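Local coordinates for kelch repeat and BTB domain-containing protein A55 (Vaccinia virus WR, PDB 6I2M) that probably acts as a substrate-specific adapter of CUL3-containing E3 ubiquitin ligases, directing host proteins to ubiquitination and proteasomal degradation, at residues K36-G41 with Y78-P83; R152-E157 with L188-E193; I128-Y133 with K137-S142; S65-Q70 with A98-I103. One frame throughout, in Å; residues are numbered along the deposited sequence.

Contact 1 (K36-G41 with Y78-P83); sequences KLILSG and YIYGIP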
loop_
_atom_site.group_PDB
_atom_site.type_symbol
_atom_site.label_atom_id
_atom_site.label_comp_id
_atom_site.label_asym_id
_atom_site.label_seq_id
_atom_site.Cartn_x
_atom_site.Cartn_y
_atom_site.Cartn_z
ATOM N N LYS A 36 -4.391 -13.628 -1.171
ATOM C CA LYS A 36 -3.119 -14.345 -1.362
ATOM C C LYS A 36 -1.931 -13.416 -1.617
ATOM O O LYS A 36 -0.854 -13.636 -1.061
ATOM C CB LYS A 36 -3.231 -15.360 -2.512
ATOM C CG LYS A 36 -3.925 -16.656 -2.137
ATOM C CD LYS A 36 -3.858 -17.650 -3.282
ATOM C CE LYS A 36 -4.682 -18.882 -3.019
ATOM N NZ LYS A 36 -4.567 -19.861 -4.129
ATOM N N LEU A 37 -2.136 -12.391 -2.463
ATOM C CA LEU A 37 -1.143 -11.394 -2.867
ATOM C C LEU A 37 -0.673 -10.508 -1.704
ATOM O O LEU A 37 0.531 -10.281 -1.565
ATOM C CB LEU A 37 -1.726 -10.550 -4.021
ATOM C CG LEU A 37 -0.992 -9.280 -4.447
ATOM C CD1 LEU A 37 0.205 -9.596 -5.333
ATOM C CD2 LEU A 37 -1.931 -8.352 -5.167
ATOM N N ILE A 38 -1.625 -10.008 -0.885
ATOM C CA ILE A 38 -1.383 -9.128 0.267
ATOM C C ILE A 38 -0.550 -9.833 1.353
ATOM O O ILE A 38 0.424 -9.252 1.835
ATOM C CB ILE A 38 -2.722 -8.521 0.809
ATOM C CG1 ILE A 38 -3.552 -7.814 -0.303
ATOM C CG2 ILE A 38 -2.513 -7.602 2.021
ATOM C CD1 ILE A 38 -2.907 -6.539 -1.031
ATOM N N LEU A 39 -0.914 -11.084 1.709
ATOM C CA LEU A 39 -0.203 -11.887 2.712
ATOM C C LEU A 39 1.216 -12.256 2.264
ATOM O O LEU A 39 2.111 -12.354 3.103
ATOM C CB LEU A 39 -0.989 -13.164 3.058
ATOM C CG LEU A 39 -2.262 -12.999 3.892
ATOM C CD1 LEU A 39 -3.160 -14.204 3.738
ATOM C CD2 LEU A 39 -1.943 -12.785 5.367
ATOM N N SER A 40 1.415 -12.457 0.949
ATOM C CA SER A 40 2.707 -12.812 0.356
ATOM C C SER A 40 3.690 -11.635 0.295
ATOM O O SER A 40 4.904 -11.854 0.310
ATOM C CB SER A 40 2.505 -13.412 -1.030
ATOM O OG SER A 40 1.825 -14.653 -0.940
ATOM N N GLY A 41 3.155 -10.415 0.239
ATOM C CA GLY A 41 3.932 -9.180 0.177
ATOM C C GLY A 41 4.659 -8.820 1.459
ATOM O O GLY A 41 5.806 -8.366 1.409
ATOM N N TYR A 78 -2.085 -5.796 10.761
ATOM C CA TYR A 78 -0.828 -5.062 10.600
ATOM C C TYR A 78 -0.366 -5.091 9.135
ATOM O O TYR A 78 0.188 -4.096 8.663
ATOM C CB TYR A 78 0.263 -5.598 11.546
ATOM C CG TYR A 78 1.555 -4.811 11.495
ATOM C CD1 TYR A 78 1.663 -3.566 12.107
ATOM C CD2 TYR A 78 2.674 -5.314 10.836
ATOM C CE1 TYR A 78 2.847 -2.834 12.055
ATOM C CE2 TYR A 78 3.864 -4.591 10.777
ATOM C CZ TYR A 78 3.949 -3.353 11.394
ATOM O OH TYR A 78 5.121 -2.638 11.345
ATOM N N ILE A 79 -0.608 -6.222 8.419
ATOM C CA ILE A 79 -0.294 -6.391 6.989
ATOM C C ILE A 79 -1.172 -5.396 6.201
ATOM O O ILE A 79 -0.704 -4.784 5.240
ATOM C CB ILE A 79 -0.455 -7.878 6.521
ATOM C CG1 ILE A 79 0.592 -8.791 7.199
ATOM C CG2 ILE A 79 -0.366 -8.020 4.995
ATOM C CD1 ILE A 79 0.215 -10.279 7.336
ATOM N N TYR A 80 -2.423 -5.194 6.670
ATOM C CA TYR A 80 -3.381 -4.240 6.115
ATOM C C TYR A 80 -3.168 -2.842 6.756
ATOM O O TYR A 80 -2.163 -2.633 7.442
ATOM C CB TYR A 80 -4.823 -4.767 6.262
ATOM C CG TYR A 80 -5.152 -5.902 5.310
ATOM C CD1 TYR A 80 -4.826 -7.218 5.622
ATOM C CD2 TYR A 80 -5.803 -5.659 4.104
ATOM C CE1 TYR A 80 -5.118 -8.264 4.748
ATOM C CE2 TYR A 80 -6.111 -6.700 3.226
ATOM C CZ TYR A 80 -5.768 -8.001 3.555
ATOM O OH TYR A 80 -6.062 -9.033 2.697
ATOM N N GLY A 81 -4.085 -1.905 6.510
ATOM C CA GLY A 81 -3.981 -0.525 6.984
ATOM C C GLY A 81 -4.199 -0.227 8.459
ATOM O O GLY A 81 -4.369 0.942 8.812
ATOM N N ILE A 82 -4.171 -1.253 9.338
ATOM C CA ILE A 82 -4.384 -1.073 10.783
ATOM C C ILE A 82 -3.049 -1.121 11.570
ATOM O O ILE A 82 -2.325 -2.113 11.458
ATOM C CB ILE A 82 -5.456 -2.067 11.338
ATOM C CG1 ILE A 82 -6.794 -1.940 10.571
ATOM C CG2 ILE A 82 -5.672 -1.891 12.852
ATOM C CD1 ILE A 82 -7.560 -3.255 10.382
ATOM N N PRO A 83 -2.708 -0.079 12.375
ATOM C CA PRO A 83 -1.450 -0.128 13.146
ATOM C C PRO A 83 -1.549 -1.056 14.355
ATOM O O PRO A 83 -2.624 -1.190 14.945
ATOM C CB PRO A 83 -1.219 1.332 13.567
ATOM C CG PRO A 83 -2.335 2.134 12.945
ATOM C CD PRO A 83 -3.436 1.177 12.638
#
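Ile38 drives into the angle between Ile79 and Tyr80, where helix 69-79 gives way to a loop. Its CB sits 3.9 Å from Tyr80 OH, and CG1, which starts the ethyl branch, passes the same oxygen at 4.1 Å before CD1 turns away from the tyrosine. The methyl branch does most of the touching. CG2 lies over one face of Tyr80, 3.6 Å from CZ, and the line from it to the ring centroid is 20° off the ring normal, a CH-pi contact displaced toward the phenol end. The same methyl meets Ile79 CG2 at 3.7 Å as the two isoleucines slide past each other in opposite directions, and Ile79 CG2 also rests 3.5 Å from Ile38 O. CG2 alone thus serves both neighbours, while branching at CB sends the ethyl arm elsewhere.

At the next residue, the side chains of Leu39 and Ile79 cross at about a right angle, with Leu39 CD2 3.8 Å from Ile79 CD1, extending the apolar seam. Tyrosine suits its place because its face takes the methyl while its buried hydroxyl bonds to His35 ND1; Arg15 makes a cation-pi contact with the same ring. Ile11 of helix 4-17 touches both Ile38 and Tyr80, and Leu37 of the second subunit packs on Ile38. Such interlocked aliphatic and aromatic side chains, beside the dimer interface, are expected of a BTB/POZ core.

Contact 2 (R152-E157 with L188-E193); sequences RLINDE and LIKWLE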
loop_
_atom_site.group_PDB
_atom_site.type_symbol
_atom_site.label_atom_id
_atom_site.label_comp_id
_atom_site.label_asym_id
_atom_site.label_seq_id
_atom_site.Cartn_x
_atom_site.Cartn_y
_atom_site.Cartn_z
ATOM N N ARG A 152 17.084 -6.485 43.464
ATOM C CA ARG A 152 15.674 -6.095 43.478
ATOM C C ARG A 152 14.812 -7.271 43.011
ATOM O O ARG A 152 13.657 -7.390 43.423
ATOM C CB ARG A 152 15.436 -4.901 42.542
ATOM C CG ARG A 152 15.913 -3.563 43.079
ATOM C CD ARG A 152 15.720 -2.488 42.032
ATOM N NE ARG A 152 16.069 -1.158 42.530
ATOM C CZ ARG A 152 16.054 -0.055 41.790
ATOM N NH1 ARG A 152 15.710 -0.109 40.508
ATOM N NH2 ARG A 152 16.385 1.114 42.323
ATOM N N LEU A 153 15.382 -8.128 42.137
ATOM C CA LEU A 153 14.715 -9.278 41.527
ATOM C C LEU A 153 14.736 -10.566 42.359
ATOM O O LEU A 153 13.918 -11.449 42.098
ATOM C CB LEU A 153 15.281 -9.542 40.120
ATOM C CG LEU A 153 14.882 -8.533 39.042
ATOM C CD1 LEU A 153 15.815 -8.607 37.857
ATOM C CD2 LEU A 153 13.440 -8.723 38.609
ATOM N N ILE A 154 15.643 -10.680 43.357
ATOM C CA ILE A 154 15.734 -11.866 44.227
ATOM C C ILE A 154 14.480 -12.027 45.112
ATOM O O ILE A 154 14.174 -13.138 45.549
ATOM C CB ILE A 154 17.051 -11.942 45.054
ATOM C CG1 ILE A 154 17.252 -10.700 45.955
ATOM C CG2 ILE A 154 18.261 -12.201 44.148
ATOM C CD1 ILE A 154 18.076 -10.934 47.219
ATOM N N ASN A 155 13.754 -10.915 45.347
ATOM C CA ASN A 155 12.524 -10.860 46.141
ATOM C C ASN A 155 11.262 -10.835 45.251
ATOM O O ASN A 155 10.152 -10.994 45.767
ATOM C CB ASN A 155 12.551 -9.648 47.079
ATOM C CG ASN A 155 13.750 -9.610 47.996
ATOM O OD1 ASN A 155 13.835 -10.349 48.984
ATOM N ND2 ASN A 155 14.704 -8.745 47.687
ATOM N N ASP A 156 11.441 -10.647 43.924
ATOM C CA ASP A 156 10.372 -10.594 42.919
ATOM C C ASP A 156 9.660 -11.948 42.763
ATOM O O ASP A 156 10.256 -12.993 43.034
ATOM C CB ASP A 156 10.934 -10.102 41.568
ATOM C CG ASP A 156 9.899 -9.710 40.528
ATOM O OD1 ASP A 156 9.089 -8.799 40.807
ATOM O OD2 ASP A 156 9.912 -10.304 39.427
ATOM N N GLU A 157 8.380 -11.915 42.340
ATOM C CA GLU A 157 7.512 -13.084 42.139
ATOM C C GLU A 157 8.014 -14.044 41.053
ATOM O O GLU A 157 7.958 -15.260 41.246
ATOM C CB GLU A 157 6.075 -12.637 41.808
ATOM C CG GLU A 157 5.334 -11.973 42.956
ATOM C CD GLU A 157 3.967 -11.431 42.583
ATOM O OE1 GLU A 157 3.036 -12.246 42.384
ATOM O OE2 GLU A 157 3.825 -10.190 42.493
ATOM N N LEU A 188 22.060 -16.985 45.889
ATOM C CA LEU A 188 21.886 -18.434 45.748
ATOM C C LEU A 188 20.920 -18.967 46.821
ATOM O O LEU A 188 20.082 -19.814 46.508
ATOM C CB LEU A 188 23.255 -19.144 45.835
ATOM C CG LEU A 188 23.289 -20.663 45.615
ATOM C CD1 LEU A 188 23.311 -21.013 44.134
ATOM C CD2 LEU A 188 24.496 -21.277 46.294
ATOM N N ILE A 189 21.029 -18.452 48.070
ATOM C CA ILE A 189 20.170 -18.817 49.207
ATOM C C ILE A 189 18.712 -18.428 48.912
ATOM O O ILE A 189 17.820 -19.262 49.078
ATOM C CB ILE A 189 20.713 -18.241 50.556
ATOM C CG1 ILE A 189 22.021 -18.956 50.972
ATOM C CG2 ILE A 189 19.668 -18.323 51.688
ATOM C CD1 ILE A 189 22.975 -18.134 51.865
ATOM N N LYS A 190 18.487 -17.188 48.422
ATOM C CA LYS A 190 17.165 -16.664 48.057
ATOM C C LYS A 190 16.507 -17.455 46.921
ATOM O O LYS A 190 15.280 -17.567 46.899
ATOM C CB LYS A 190 17.230 -15.164 47.721
ATOM C CG LYS A 190 17.291 -14.254 48.947
ATOM C CD LYS A 190 15.902 -13.896 49.486
ATOM C CE LYS A 190 15.957 -13.009 50.707
ATOM N NZ LYS A 190 16.277 -11.597 50.363
ATOM N N TRP A 191 17.318 -18.012 45.995
ATOM C CA TRP A 191 16.832 -18.837 44.886
ATOM C C TRP A 191 16.410 -20.211 45.401
ATOM O O TRP A 191 15.356 -20.709 45.005
ATOM C CB TRP A 191 17.885 -18.960 43.770
ATOM C CG TRP A 191 17.400 -19.715 42.565
ATOM C CD1 TRP A 191 16.584 -19.249 41.577
ATOM C CD2 TRP A 191 17.692 -21.080 42.236
ATOM N NE1 TRP A 191 16.353 -20.236 40.648
ATOM C CE2 TRP A 191 17.021 -21.372 41.027
ATOM C CE3 TRP A 191 18.461 -22.088 42.844
ATOM C CZ2 TRP A 191 17.096 -22.628 40.414
ATOM C CZ3 TRP A 191 18.535 -23.331 42.235
ATOM C CH2 TRP A 191 17.860 -23.592 41.036
ATOM N N LEU A 192 17.216 -20.802 46.310
ATOM C CA LEU A 192 16.944 -22.101 46.936
ATOM C C LEU A 192 15.753 -22.027 47.906
ATOM O O LEU A 192 15.157 -23.059 48.214
ATOM C CB LEU A 192 18.197 -22.642 47.648
ATOM C CG LEU A 192 19.332 -23.152 46.751
ATOM C CD1 LEU A 192 20.670 -23.026 47.447
ATOM C CD2 LEU A 192 19.097 -24.593 46.319
ATOM N N GLU A 193 15.407 -20.808 48.372
ATOM C CA GLU A 193 14.277 -20.546 49.269
ATOM C C GLU A 193 12.986 -20.330 48.469
ATOM O O GLU A 193 11.915 -20.730 48.925
ATOM C CB GLU A 193 14.561 -19.330 50.168
ATOM C CG GLU A 193 15.454 -19.636 51.359
ATOM C CD GLU A 193 14.738 -20.005 52.643
ATOM O OE1 GLU A 193 14.014 -21.026 52.656
ATOM O OE2 GLU A 193 14.916 -19.276 53.645
#
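Within the BACK domain, the turn following helix 150-153 meets helix 184-195 through Ile154, Asn155 and Lys190. Backbones come closest at Ile154 and Lys190, whose CA atoms are 6.3 Å apart. Lys190 sets out toward the turn, and its CB faces Ile154 CB at 4.2 Å. The lysine chain then bends at its second and fourth torsions, wrapping around the isoleucine tip: CG lies 3.8 Å from Ile154 CD1, and NZ returns to 3.7 Å from that same methyl. The two side chains cross at about a right angle. Ile154 can offer CD1 there because its CG1 stands between the backbone N and the carbonyl carbon (chi1 58°), a crowded position.

This is the all-helical part of the chain, which in BTB-Kelch proteins lies between the BTB and Kelch domains, and here the join is light, resting on one hydrophobic residue and one polar bond. Lys190 NZ donates to Asn155 OD1 at 3.1 Å. The nitrogen approaches at a C=O...N angle of 131°, tilted 23° from the amide's carbonyl plane. Lysine suits this partly exposed border, since its methylenes cover the buried isoleucine while its ammonium reaches the exposed asparagine. The next residue, Trp191, turns its indole away toward Phe159, which it meets edge-to-face, and its NE1 bonds to Leu162 O.

Contact 3 (I128-Y133 with K137-S142); sequences IYADKY and KIESAS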
loop_
_atom_site.group_PDB
_atom_site.type_symbol
_atom_site.label_atom_id
_atom_site.label_comp_id
_atom_site.label_asym_id
_atom_site.label_seq_id
_atom_site.Cartn_x
_atom_site.Cartn_y
_atom_site.Cartn_z
ATOM N N ILE A 128 13.578 -15.794 29.961
ATOM C CA ILE A 128 13.097 -17.183 29.872
ATOM C C ILE A 128 12.402 -17.403 28.511
ATOM O O ILE A 128 12.507 -18.487 27.932
ATOM C CB ILE A 128 12.191 -17.557 31.093
ATOM C CG1 ILE A 128 12.849 -17.141 32.436
ATOM C CG2 ILE A 128 11.836 -19.057 31.098
ATOM C CD1 ILE A 128 11.879 -16.930 33.612
ATOM N N TYR A 129 11.735 -16.347 27.997
ATOM C CA TYR A 129 11.052 -16.319 26.705
ATOM C C TYR A 129 12.060 -16.444 25.552
ATOM O O TYR A 129 11.896 -17.310 24.692
ATOM C CB TYR A 129 10.210 -15.030 26.574
ATOM C CG TYR A 129 9.751 -14.730 25.163
ATOM C CD1 TYR A 129 8.739 -15.471 24.565
ATOM C CD2 TYR A 129 10.337 -13.705 24.423
ATOM C CE1 TYR A 129 8.323 -15.209 23.263
ATOM C CE2 TYR A 129 9.930 -13.435 23.117
ATOM C CZ TYR A 129 8.920 -14.187 22.541
ATOM O OH TYR A 129 8.504 -13.928 21.258
ATOM N N ALA A 130 13.097 -15.584 25.544
ATOM C CA ALA A 130 14.150 -15.563 24.524
ATOM C C ALA A 130 15.059 -16.800 24.576
ATOM O O ALA A 130 15.670 -17.146 23.564
ATOM C CB ALA A 130 14.970 -14.291 24.649
ATOM N N ASP A 131 15.133 -17.471 25.746
ATOM C CA ASP A 131 15.912 -18.695 25.955
ATOM C C ASP A 131 15.194 -19.898 25.328
ATOM O O ASP A 131 15.842 -20.888 24.984
ATOM C CB ASP A 131 16.158 -18.930 27.457
ATOM C CG ASP A 131 17.085 -20.088 27.779
ATOM O OD1 ASP A 131 18.272 -20.025 27.391
ATOM O OD2 ASP A 131 16.625 -21.053 28.427
ATOM N N LYS A 132 13.858 -19.808 25.184
ATOM C CA LYS A 132 13.015 -20.848 24.592
ATOM C C LYS A 132 12.874 -20.647 23.076
ATOM O O LYS A 132 12.877 -21.629 22.333
ATOM C CB LYS A 132 11.628 -20.853 25.266
ATOM C CG LYS A 132 10.774 -22.080 24.960
ATOM C CD LYS A 132 9.336 -21.887 25.417
ATOM C CE LYS A 132 8.455 -23.047 25.024
ATOM N NZ LYS A 132 7.046 -22.834 25.447
ATOM N N TYR A 133 12.748 -19.380 22.627
ATOM C CA TYR A 133 12.553 -19.022 21.220
ATOM C C TYR A 133 13.854 -18.625 20.484
ATOM O O TYR A 133 13.789 -18.076 19.380
ATOM C CB TYR A 133 11.468 -17.937 21.089
ATOM C CG TYR A 133 10.076 -18.440 21.412
ATOM C CD1 TYR A 133 9.228 -18.902 20.411
ATOM C CD2 TYR A 133 9.606 -18.460 22.724
ATOM C CE1 TYR A 133 7.947 -19.370 20.703
ATOM C CE2 TYR A 133 8.328 -18.924 23.028
ATOM C CZ TYR A 133 7.501 -19.377 22.014
ATOM O OH TYR A 133 6.241 -19.834 22.316
ATOM N N LYS A 137 19.240 -11.679 20.579
ATOM C CA LYS A 137 19.187 -10.217 20.650
ATOM C C LYS A 137 18.537 -9.771 21.966
ATOM O O LYS A 137 19.129 -8.978 22.700
ATOM C CB LYS A 137 18.427 -9.648 19.436
ATOM C CG LYS A 137 18.551 -8.139 19.270
ATOM C CD LYS A 137 17.669 -7.633 18.143
ATOM C CE LYS A 137 17.750 -6.135 18.002
ATOM N NZ LYS A 137 16.870 -5.638 16.913
ATOM N N ILE A 138 17.332 -10.295 22.265
ATOM C CA ILE A 138 16.588 -9.990 23.489
ATOM C C ILE A 138 17.184 -10.772 24.680
ATOM O O ILE A 138 17.214 -10.238 25.789
ATOM C CB ILE A 138 15.048 -10.172 23.288
ATOM C CG1 ILE A 138 14.517 -9.145 22.254
ATOM C CG2 ILE A 138 14.261 -10.060 24.616
ATOM C CD1 ILE A 138 13.191 -9.487 21.589
ATOM N N GLU A 139 17.712 -11.998 24.433
ATOM C CA GLU A 139 18.341 -12.856 25.451
ATOM C C GLU A 139 19.517 -12.172 26.147
ATOM O O GLU A 139 19.663 -12.314 27.360
ATOM C CB GLU A 139 18.782 -14.199 24.849
ATOM C CG GLU A 139 18.553 -15.385 25.771
ATOM C CD GLU A 139 19.745 -15.884 26.569
ATOM O OE1 GLU A 139 20.767 -15.165 26.655
ATOM O OE2 GLU A 139 19.650 -17.005 27.119
ATOM N N SER A 140 20.337 -11.422 25.387
ATOM C CA SER A 140 21.488 -10.681 25.906
ATOM C C SER A 140 21.043 -9.407 26.634
ATOM O O SER A 140 21.604 -9.086 27.682
ATOM C CB SER A 140 22.458 -10.334 24.781
ATOM O OG SER A 140 22.979 -11.501 24.165
ATOM N N ALA A 141 20.036 -8.693 26.081
ATOM C CA ALA A 141 19.488 -7.449 26.630
ATOM C C ALA A 141 18.742 -7.655 27.952
ATOM O O ALA A 141 18.901 -6.847 28.869
ATOM C CB ALA A 141 18.582 -6.781 25.611
ATOM N N SER A 142 17.932 -8.733 28.047
ATOM C CA SER A 142 17.175 -9.090 29.249
ATOM C C SER A 142 18.124 -9.558 30.346
ATOM O O SER A 142 17.864 -9.303 31.520
ATOM C CB SER A 142 16.152 -10.179 28.941
ATOM O OG SER A 142 15.220 -9.752 27.962
#
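Ile138 O is gripped twice by Ser142, whose backbone N reaches it at 2.8 Å and whose OG reaches it at 3.0 Å. The hydroxyl comes from above the carbonyl plane, 44° out of it; the bond gives the buried serine's OG a partner on its own helix. Ile138 itself turns its side chain toward helix 120-132, where its CG2 stands 4.3 Å from Ala130 CB.

Ala130 sits where the backbones are nearest. Ala130 CB lies 3.6 Å from Glu139 N and 3.8 Å from Glu139 CB, and the small residue lets the two backbones approach until the CA atoms of Ala130 and Glu139 are 5.1 Å apart. Beside it, Asp131 and Glu139 run side by side and point the same way. Asp131 has its CG anti to the backbone N (chi1 -174°), while the glutamate chain bends at its second torsion, bringing Asp131 OD1 and Glu139 OE2 to 3.3 Å with the carboxylate planes well short of parallel. Two acceptors this close would be expected to repel, and the salt bridge from Glu139 OE1 to Lys169 probably offsets part of the cost. A basic side chain of another protein's chain bonds to Asp131 O.

The short segments run nearly antiparallel at 150°, joined by a tight connection: a helical hairpin of the kind from which the BACK domain is built.

Contact 4 (S65-Q70 with A98-I103); sequences SHLDYQ and ADFLQI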
loop_
_atom_site.group_PDB
_atom_site.type_symbol
_atom_site.label_atom_id
_atom_site.label_comp_id
_atom_site.label_asym_id
_atom_site.label_seq_id
_atom_site.Cartn_x
_atom_site.Cartn_y
_atom_site.Cartn_z
ATOM N N SER A 65 -3.436 -23.793 13.396
ATOM C CA SER A 65 -3.993 -24.028 14.733
ATOM C C SER A 65 -2.960 -24.030 15.868
ATOM O O SER A 65 -3.336 -23.822 17.023
ATOM C CB SER A 65 -4.807 -25.318 14.751
ATOM O OG SER A 65 -5.947 -25.211 13.914
ATOM N N HIS A 66 -1.667 -24.252 15.542
ATOM C CA HIS A 66 -0.571 -24.276 16.518
ATOM C C HIS A 66 -0.131 -22.868 16.980
ATOM O O HIS A 66 0.690 -22.753 17.895
ATOM C CB HIS A 66 0.616 -25.103 15.989
ATOM C CG HIS A 66 1.301 -24.499 14.803
ATOM N ND1 HIS A 66 0.768 -24.605 13.531
ATOM C CD2 HIS A 66 2.462 -23.808 14.736
ATOM C CE1 HIS A 66 1.613 -23.969 12.736
ATOM N NE2 HIS A 66 2.648 -23.475 13.416
ATOM N N LEU A 67 -0.692 -21.809 16.360
ATOM C CA LEU A 67 -0.411 -20.404 16.677
ATOM C C LEU A 67 -1.619 -19.736 17.361
ATOM O O LEU A 67 -2.749 -20.200 17.193
ATOM C CB LEU A 67 -0.022 -19.624 15.404
ATOM C CG LEU A 67 1.198 -20.118 14.611
ATOM C CD1 LEU A 67 1.112 -19.686 13.166
ATOM C CD2 LEU A 67 2.506 -19.641 15.229
ATOM N N ASP A 68 -1.374 -18.649 18.125
ATOM C CA ASP A 68 -2.400 -17.883 18.845
ATOM C C ASP A 68 -3.285 -17.092 17.866
ATOM O O ASP A 68 -2.752 -16.375 17.018
ATOM C CB ASP A 68 -1.734 -16.948 19.874
ATOM C CG ASP A 68 -2.701 -16.131 20.702
ATOM O OD1 ASP A 68 -2.986 -14.978 20.313
ATOM O OD2 ASP A 68 -3.171 -16.640 21.742
ATOM N N TYR A 69 -4.628 -17.232 17.985
ATOM C CA TYR A 69 -5.618 -16.579 17.113
ATOM C C TYR A 69 -5.537 -15.049 17.112
ATOM O O TYR A 69 -5.419 -14.463 16.035
ATOM C CB TYR A 69 -7.062 -17.047 17.415
ATOM C CG TYR A 69 -8.133 -16.190 16.764
ATOM C CD1 TYR A 69 -8.296 -16.172 15.381
ATOM C CD2 TYR A 69 -8.968 -15.382 17.530
ATOM C CE1 TYR A 69 -9.258 -15.364 14.777
ATOM C CE2 TYR A 69 -9.942 -14.578 16.937
ATOM C CZ TYR A 69 -10.085 -14.576 15.559
ATOM O OH TYR A 69 -11.043 -13.792 14.964
ATOM N N GLN A 70 -5.642 -14.408 18.300
ATOM C CA GLN A 70 -5.596 -12.948 18.450
ATOM C C GLN A 70 -4.282 -12.369 17.916
ATOM O O GLN A 70 -4.281 -11.261 17.380
ATOM C CB GLN A 70 -5.861 -12.531 19.912
ATOM C CG GLN A 70 -6.199 -11.043 20.119
ATOM C CD GLN A 70 -7.438 -10.562 19.388
ATOM O OE1 GLN A 70 -8.480 -11.230 19.346
ATOM N NE2 GLN A 70 -7.349 -9.378 18.800
ATOM N N ALA A 98 5.139 -13.790 14.526
ATOM C CA ALA A 98 5.800 -12.984 13.496
ATOM C C ALA A 98 7.128 -13.609 13.078
ATOM O O ALA A 98 7.522 -13.470 11.921
ATOM C CB ALA A 98 6.025 -11.564 13.992
ATOM N N ASP A 99 7.809 -14.302 14.015
ATOM C CA ASP A 99 9.079 -14.988 13.776
ATOM C C ASP A 99 8.874 -16.243 12.926
ATOM O O ASP A 99 9.706 -16.537 12.067
ATOM C CB ASP A 99 9.769 -15.333 15.107
ATOM C CG ASP A 99 11.218 -15.779 14.998
ATOM O OD1 ASP A 99 11.871 -15.449 13.980
ATOM O OD2 ASP A 99 11.705 -16.437 15.939
ATOM N N PHE A 100 7.762 -16.973 13.162
ATOM C CA PHE A 100 7.387 -18.182 12.425
ATOM C C PHE A 100 6.978 -17.818 10.993
ATOM O O PHE A 100 7.501 -18.403 10.043
ATOM C CB PHE A 100 6.251 -18.936 13.155
ATOM C CG PHE A 100 5.657 -20.098 12.390
ATOM C CD1 PHE A 100 4.503 -19.936 11.631
ATOM C CD2 PHE A 100 6.256 -21.352 12.421
ATOM C CE1 PHE A 100 3.966 -21.003 10.909
ATOM C CE2 PHE A 100 5.714 -22.421 11.703
ATOM C CZ PHE A 100 4.575 -22.238 10.949
ATOM N N LEU A 101 6.050 -16.849 10.847
ATOM C CA LEU A 101 5.548 -16.380 9.552
ATOM C C LEU A 101 6.565 -15.512 8.791
ATOM O O LEU A 101 6.370 -15.236 7.607
ATOM C CB LEU A 101 4.192 -15.663 9.707
ATOM C CG LEU A 101 3.011 -16.527 10.179
ATOM C CD1 LEU A 101 1.929 -15.671 10.806
ATOM C CD2 LEU A 101 2.438 -17.374 9.043
ATOM N N GLN A 102 7.659 -15.111 9.476
ATOM C CA GLN A 102 8.789 -14.320 8.978
ATOM C C GLN A 102 8.378 -12.991 8.319
ATOM O O GLN A 102 8.720 -12.723 7.161
ATOM C CB GLN A 102 9.706 -15.154 8.062
ATOM C CG GLN A 102 10.654 -16.090 8.822
ATOM C CD GLN A 102 11.757 -15.382 9.583
ATOM O OE1 GLN A 102 12.234 -14.304 9.205
ATOM N NE2 GLN A 102 12.198 -15.987 10.675
ATOM N N ILE A 103 7.657 -12.155 9.084
ATOM C CA ILE A 103 7.245 -10.814 8.666
ATOM C C ILE A 103 8.240 -9.809 9.267
ATOM O O ILE A 103 8.274 -9.619 10.487
ATOM C CB ILE A 103 5.735 -10.486 8.929
ATOM C CG1 ILE A 103 5.442 -8.972 8.739
ATOM C CG2 ILE A 103 5.244 -11.012 10.289
ATOM C CD1 ILE A 103 4.004 -8.574 8.589
#
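Leu67 and Phe100 mark the closest backbone approach, with CA atoms 9.2 Å apart, so side chains must bridge the gap. This lies in the BTB/POZ domain, where residues 65-68 lead into helix 69-79 and residues 98-101 finish helix 91-101. Asp68 takes the N-cap position, its OD1 accepting from Ser71 N. At the other helix end Gln102 leaves helical geometry with positive phi (54°), and Ile103 N turns back to bond Ala98 O at 3.1 Å.

Phe100 reaches out with CG anti to its backbone N (chi1 172°) and receives two residues. His66 comes from the opposite direction and points its edge at one face of the phenyl ring, an offset edge-to-face pair with planes at 80° and centroids 4.9 Å apart. A flat imidazole suits this solvent-exposed spot, as its edge can rest on the ring while Leu67 CG lies over the imidazole face. Leu67, whose branched apolar end suits a phenyl ring, crosses it obliquely, with CD1 at 3.7 Å from Phe100 CD1. Aromatic side chains of another protein's chain also stack edge-to-face on Phe100, consistent with the CUL3-binding role of this domain. The nearest atoms of the aromatic pair are His66 NE2 and Phe100 CZ, 3.4 Å apart.

Contacts 1 and 4 belong to the BTB/POZ domain, contacts 3 and 2 to the BACK domain, and the chain runs through them in that order of domains. The segments of contacts 1 and 4 alternate along the sequence. Both contacts use helix 69-79, their centres lie 14 Å apart, and Ile79 CG1 packs on Ile103 CD1 at 3.7 Å, so the two contacts adjoin directly. Contact 3 follows, its centre 18 Å from that of contact 4, and contact 2 lies another 20 Å from contact 3. Contacts 1 and 2, 45 Å apart between centres, sit on opposite sides of the chain's centre. This piece of the protein, without the Kelch domain, is thus elongated, with dimer packing near contact 1 and another protein's chain touching contacts 3 and 4.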